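Local coordinates for protein LbaCas13a H328A (C2c2) (Lachnospiraceae bacterium NK4A179, PDB 5WLH) that binds a CRISPR guide RNA and its precursor and probably acts as an RNA-guided nuclease that cuts RNA at adenines, at residues T574-F578 and D579-A583; A898-S901 and E902-K905. One frame throughout, in Å; residues are numbered along the deposited sequence.

Interaction 1. Residues T574-F578 and D579-A583; sequences TDFPF and DKYLA
F576 and Y581 meet across an inverse gamma turn centred on P577 and the short helical turn that follows it. The gamma turn is closed by F578 N, 2.8 Å from F576 O. Most of the tight packing is aromatic and lies on the inner side. F576 CZ is 3.8 Å from Y581 CE2. The two ring planes differ by only 19°, but they are slid apart, with centroids 5.6 Å from each other. They are neighbours in near-parallel planes and hardly overlap. The F576 side chain has CG anti to the backbone N (chi1 -170°). This sets its ring beside two others: F576 CD2 sits 3.4 Å above the centre of the F578 ring, and another part of the F576 rim, CE2 and CZ, meets Y581. Beyond the two segments, L623, A626 and M627 of helix 621-632 pack on F576, and R560 and L564 of helix 559-564 touch F578. L582 is also buried, and its CD1 approaches F578 CB. The outer side is looser. P577, D579 and K580 are exposed there. P577 CG only brushes Y581 CE2, at 4.1 Å, with the two side chains pointing the same way. The extended K580 chain runs away from the turn, although its CG lies over one face of the Y581 ring. The bond from K580 N to P577 O is weak. The backbone of the turn is held mainly through one buried residue. F578 O accepts from Y581 N at 3.0 Å and from L582 N at 2.8 Å. L582 N arrives nearly in line with the carbonyl, at a C=O...N angle of 161°, whereas Y581 N comes from above the carbonyl plane. Next to it, P577 O rests 3.1 Å from the ring carbon CD2 of Y581.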
ATOM      1  N   THR A 574       1.960  40.214  13.121  1.00 41.98           N
ATOM      2  CA  THR A 574       1.987  41.394  13.982  1.00 44.56           C
ATOM      3  C   THR A 574       0.705  42.210  13.873  1.00 49.85           C
ATOM      4  O   THR A 574       0.339  42.915  14.820  1.00 54.37           O
ATOM      5  CB  THR A 574       3.192  42.268  13.635  1.00 41.89           C
ATOM      6  OG1 THR A 574       3.038  42.769  12.303  1.00 43.29           O
ATOM      7  CG2 THR A 574       4.479  41.456  13.717  1.00 42.80           C
ATOM      8  N   ASP A 575       0.011  42.127  12.737  1.00 54.46           N
ATOM      9  CA  ASP A 575      -1.217  42.875  12.491  1.00 56.20           C
ATOM     10  C   ASP A 575      -2.480  42.084  12.820  1.00 53.13           C
ATOM     11  O   ASP A 575      -3.586  42.564  12.540  1.00 52.12           O
ATOM     12  CB  ASP A 575      -1.271  43.319  11.026  1.00 61.77           C
ATOM     13  CG  ASP A 575      -1.659  42.184  10.091  1.00 66.15           C
ATOM     14  OD1 ASP A 575      -1.177  41.046  10.299  1.00 62.85           O
ATOM     15  OD2 ASP A 575      -2.446  42.426   9.150  1.00 70.50           O
ATOM     16  N   PHE A 576      -2.345  40.882  13.397  1.00 46.29           N
ATOM     17  CA  PHE A 576      -3.506  40.023  13.616  1.00 39.14           C
ATOM     18  C   PHE A 576      -4.073  40.260  15.008  1.00 37.15           C
ATOM     19  O   PHE A 576      -3.336  40.159  15.993  1.00 39.26           O
ATOM     20  CB  PHE A 576      -3.131  38.546  13.460  1.00 34.51           C
ATOM     21  CG  PHE A 576      -4.316  37.618  13.435  1.00 35.84           C
ATOM     22  CD1 PHE A 576      -5.102  37.502  12.296  1.00 36.11           C
ATOM     23  CD2 PHE A 576      -4.642  36.864  14.543  1.00 36.06           C
ATOM     24  CE1 PHE A 576      -6.188  36.646  12.264  1.00 33.21           C
ATOM     25  CE2 PHE A 576      -5.735  36.004  14.523  1.00 35.50           C
ATOM     26  CZ  PHE A 576      -6.506  35.902  13.380  1.00 33.92           C
ATOM     27  N   PRO A 577      -5.365  40.549  15.131  1.00 40.26           N
ATOM     28  CA  PRO A 577      -5.944  40.873  16.450  1.00 42.02           C
ATOM     29  C   PRO A 577      -6.221  39.626  17.281  1.00 41.76           C
ATOM     30  O   PRO A 577      -7.362  39.197  17.471  1.00 45.88           O
ATOM     31  CB  PRO A 577      -7.217  41.632  16.065  1.00 38.00           C
ATOM     32  CG  PRO A 577      -7.645  40.980  14.784  1.00 42.05           C
ATOM     33  CD  PRO A 577      -6.370  40.603  14.057  1.00 40.88           C
ATOM     34  N   PHE A 578      -5.146  39.024  17.797  1.00 45.93           N
ATOM     35  CA  PHE A 578      -5.284  37.818  18.608  1.00 48.19           C
ATOM     36  C   PHE A 578      -6.171  38.065  19.818  1.00 51.88           C
ATOM     37  O   PHE A 578      -6.935  37.185  20.231  1.00 47.88           O
ATOM     38  CB  PHE A 578      -3.913  37.323  19.065  1.00 45.60           C
ATOM     39  CG  PHE A 578      -3.147  36.597  18.006  1.00 43.27           C
ATOM     40  CD1 PHE A 578      -3.539  35.333  17.587  1.00 43.93           C
ATOM     41  CD2 PHE A 578      -2.034  37.184  17.418  1.00 44.23           C
ATOM     42  CE1 PHE A 578      -2.830  34.663  16.603  1.00 44.26           C
ATOM     43  CE2 PHE A 578      -1.318  36.519  16.432  1.00 44.55           C
ATOM     44  CZ  PHE A 578      -1.715  35.260  16.027  1.00 44.56           C
ATOM     45  N   ASP A 579      -6.077  39.258  20.407  1.00 54.49           N
ATOM     46  CA  ASP A 579      -6.811  39.523  21.633  1.00 54.66           C
ATOM     47  C   ASP A 579      -8.306  39.636  21.393  1.00 46.62           C
ATOM     48  O   ASP A 579      -9.083  39.405  22.323  1.00 51.42           O
ATOM     49  CB  ASP A 579      -6.263  40.781  22.299  1.00 63.41           C
ATOM     50  CG  ASP A 579      -4.955  40.521  23.023  1.00 69.21           C
ATOM     51  OD1 ASP A 579      -4.732  39.364  23.448  1.00 72.56           O
ATOM     52  OD2 ASP A 579      -4.147  41.464  23.154  1.00 70.94           O
ATOM     53  N   LYS A 580      -8.726  39.964  20.169  1.00 41.78           N
ATOM     54  CA  LYS A 580     -10.145  39.897  19.847  1.00 41.84           C
ATOM     55  C   LYS A 580     -10.677  38.484  20.034  1.00 46.22           C
ATOM     56  O   LYS A 580     -11.821  38.301  20.464  1.00 44.14           O
ATOM     57  CB  LYS A 580     -10.391  40.385  18.417  1.00 42.88           C
ATOM     58  CG  LYS A 580     -11.774  40.045  17.891  1.00 41.66           C
ATOM     59  CD  LYS A 580     -12.047  40.582  16.495  1.00 42.16           C
ATOM     60  CE  LYS A 580     -13.499  40.268  16.094  1.00 50.03           C
ATOM     61  NZ  LYS A 580     -14.015  41.104  14.965  1.00 54.78           N
ATOM     62  N   TYR A 581      -9.851  37.475  19.759  1.00 46.35           N
ATOM     63  CA  TYR A 581     -10.271  36.083  19.852  1.00 42.74           C
ATOM     64  C   TYR A 581      -9.898  35.423  21.168  1.00 45.30           C
ATOM     65  O   TYR A 581     -10.601  34.511  21.610  1.00 48.48           O
ATOM     66  CB  TYR A 581      -9.678  35.284  18.685  1.00 38.84           C
ATOM     67  CG  TYR A 581      -9.994  35.914  17.359  1.00 35.42           C
ATOM     68  CD1 TYR A 581     -11.250  35.772  16.784  1.00 36.83           C
ATOM     69  CD2 TYR A 581      -9.050  36.677  16.692  1.00 35.29           C
ATOM     70  CE1 TYR A 581     -11.550  36.370  15.569  1.00 39.36           C
ATOM     71  CE2 TYR A 581      -9.339  37.273  15.485  1.00 37.36           C
ATOM     72  CZ  TYR A 581     -10.589  37.119  14.929  1.00 38.50           C
ATOM     73  OH  TYR A 581     -10.859  37.718  13.728  1.00 43.28           O
ATOM     74  N   LEU A 582      -8.816  35.850  21.803  1.00 43.12           N
ATOM     75  CA  LEU A 582      -8.449  35.356  23.126  1.00 46.75           C
ATOM     76  C   LEU A 582      -8.852  36.372  24.193  1.00 57.39           C
ATOM     77  O   LEU A 582      -8.034  36.892  24.954  1.00 60.49           O
ATOM     78  CB  LEU A 582      -6.958  35.044  23.174  1.00 42.13           C
ATOM     79  CG  LEU A 582      -6.568  34.060  22.068  1.00 43.29           C
ATOM     80  CD1 LEU A 582      -5.115  34.223  21.665  1.00 43.41           C
ATOM     81  CD2 LEU A 582      -6.855  32.642  22.531  1.00 43.24           C
ATOM     82  N   ALA A 583     -10.151  36.654  24.217  1.00 61.45           N
ATOM     83  CA  ALA A 583     -10.749  37.588  25.157  1.00 60.71           C
ATOM     84  C   ALA A 583     -11.199  36.855  26.419  1.00 63.46           C
ATOM     85  O   ALA A 583     -11.229  35.623  26.480  1.00 60.76           O
ATOM     86  CB  ALA A 583     -11.923  38.322  24.509  1.00 56.96           C
TER

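Interaction 2. Residues A898-S901 and E902-K905; sequences AGSS and ELQK
S900 is the N-cap of helix 901-911 and binds L903 in its first turn. The S900 hydroxyl OG accepts from L903 N at 2.9 Å, and the bond is nearly straight at 171°. S900 has OG anti to its own N (chi1 174°), which turns the oxygen toward the start of the helix. The apolar part of the cap is close as well: S900 CB is 3.8 Å from L903 CB. Regular helical bonds begin at once. Q904 N donates to S900 O at 3.1 Å, and K905 N to S901 O at 3.0 Å. Q904 CG lies 3.2 Å from S900 O. The extended Q904 chain then reaches back over the link to helix 891-898, and both ends of its buried amide are used. Its NE2 donates to V897 O and its OE1 accepts from W619 NE1, while S901 OG bonds to G617 N. One turn on, K905 NZ meets the syn side of the E902 carboxylate, 3.1 Å from OE1. K905 NZ also forms a salt bridge with D605 OD2, which lies close to E902 OE1. The shared ammonium group therefore probably offsets the repulsion between the carboxylate of the buried E902 and its neighbour.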
ATOM      1  N   ALA A 898     -14.961  29.847   6.730  1.00 34.25           N
ATOM      2  CA  ALA A 898     -15.552  30.492   7.902  1.00 30.93           C
ATOM      3  C   ALA A 898     -16.752  29.707   8.415  1.00 34.81           C
ATOM      4  O   ALA A 898     -16.937  29.559   9.626  1.00 40.34           O
ATOM      5  CB  ALA A 898     -15.954  31.931   7.561  1.00 29.15           C
ATOM      6  N   GLY A 899     -17.563  29.172   7.509  1.00 34.20           N
ATOM      7  CA  GLY A 899     -18.762  28.453   7.879  1.00 39.74           C
ATOM      8  C   GLY A 899     -18.642  26.945   7.965  1.00 40.60           C
ATOM      9  O   GLY A 899     -19.674  26.269   8.073  1.00 42.06           O
ATOM     10  N   SER A 900     -17.428  26.388   7.930  1.00 35.57           N
ATOM     11  CA  SER A 900     -17.238  24.940   7.926  1.00 31.78           C
ATOM     12  C   SER A 900     -16.189  24.531   8.957  1.00 30.90           C
ATOM     13  O   SER A 900     -14.987  24.745   8.755  1.00 30.31           O
ATOM     14  CB  SER A 900     -16.836  24.454   6.531  1.00 33.44           C
ATOM     15  OG  SER A 900     -16.520  23.074   6.556  1.00 27.38           O
ATOM     16  N   SER A 901     -16.646  23.906  10.042  1.00 29.08           N
ATOM     17  CA  SER A 901     -15.735  23.227  10.963  1.00 34.21           C
ATOM     18  C   SER A 901     -14.887  22.176  10.249  1.00 30.02           C
ATOM     19  O   SER A 901     -13.704  22.001  10.571  1.00 26.83           O
ATOM     20  CB  SER A 901     -16.533  22.572  12.091  1.00 37.20           C
ATOM     21  OG  SER A 901     -16.950  23.536  13.036  1.00 45.90           O
ATOM     22  N   GLU A 902     -15.466  21.469   9.275  1.00 29.53           N
ATOM     23  CA  GLU A 902     -14.715  20.409   8.603  1.00 29.30           C
ATOM     24  C   GLU A 902     -13.593  20.975   7.737  1.00 26.18           C
ATOM     25  O   GLU A 902     -12.480  20.435   7.734  1.00 25.60           O
ATOM     26  CB  GLU A 902     -15.651  19.532   7.770  1.00 31.57           C
ATOM     27  CG  GLU A 902     -14.927  18.388   7.054  1.00 35.44           C
ATOM     28  CD  GLU A 902     -14.471  17.290   7.996  1.00 39.72           C
ATOM     29  OE1 GLU A 902     -14.966  17.241   9.151  1.00 37.13           O
ATOM     30  OE2 GLU A 902     -13.618  16.471   7.574  1.00 41.99           O
ATOM     31  N   LEU A 903     -13.859  22.054   6.990  1.00 21.21           N
ATOM     32  CA  LEU A 903     -12.771  22.696   6.252  1.00 23.49           C
ATOM     33  C   LEU A 903     -11.686  23.185   7.205  1.00 22.01           C
ATOM     34  O   LEU A 903     -10.491  23.065   6.912  1.00 23.21           O
ATOM     35  CB  LEU A 903     -13.298  23.851   5.400  1.00 25.11           C
ATOM     36  CG  LEU A 903     -13.958  23.430   4.081  1.00 24.88           C
ATOM     37  CD1 LEU A 903     -14.490  24.644   3.325  1.00 28.11           C
ATOM     38  CD2 LEU A 903     -12.998  22.600   3.186  1.00 23.84           C
ATOM     39  N   GLN A 904     -12.076  23.716   8.369  1.00 18.51           N
ATOM     40  CA  GLN A 904     -11.069  24.142   9.338  1.00 18.68           C
ATOM     41  C   GLN A 904     -10.184  22.980   9.791  1.00 22.94           C
ATOM     42  O   GLN A 904      -8.980  23.159  10.020  1.00 23.71           O
ATOM     43  CB  GLN A 904     -11.752  24.825  10.518  1.00 21.28           C
ATOM     44  CG  GLN A 904     -12.410  26.149  10.076  1.00 24.72           C
ATOM     45  CD  GLN A 904     -13.091  26.880  11.232  1.00 27.84           C
ATOM     46  OE1 GLN A 904     -12.925  26.518  12.393  1.00 30.97           O
ATOM     47  NE2 GLN A 904     -13.894  27.878  10.901  1.00 32.12           N
ATOM     48  N   LYS A 905     -10.754  21.785   9.933  1.00 21.79           N
ATOM     49  CA  LYS A 905      -9.941  20.625  10.283  1.00 23.32           C
ATOM     50  C   LYS A 905      -8.917  20.315   9.199  1.00 21.80           C
ATOM     51  O   LYS A 905      -7.740  20.070   9.496  1.00 20.40           O
ATOM     52  CB  LYS A 905     -10.817  19.395  10.506  1.00 24.10           C
ATOM     53  CG  LYS A 905     -11.785  19.460  11.662  1.00 27.01           C
ATOM     54  CD  LYS A 905     -12.496  18.104  11.690  1.00 33.38           C
ATOM     55  CE  LYS A 905     -13.840  18.186  12.335  1.00 38.45           C
ATOM     56  NZ  LYS A 905     -14.539  16.891  12.153  1.00 36.23           N
TER

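In the fold
Interaction 1 comes first along the chain and interaction 2 more than 300 residues later. Their centres are 20 Å apart and their nearest atoms about 10 Å, so they do not touch. Helix 621-632 links them. Interaction 1 meets it through F576 and Y581, interaction 2 through A898, S901 and Q904. D605, just after helix 588-602, places interaction 2 beside an RNDSFH sequence that fits the R-X4-H motif of HEPN nucleases. Interaction 2 thus probably belongs to the split HEPN1 domain of Cas13a. Interaction 1 probably does too, since it packs on the shared helix that follows the motif. Each stays about 18 to 19 Å, nearest atoms, from the bound RNA.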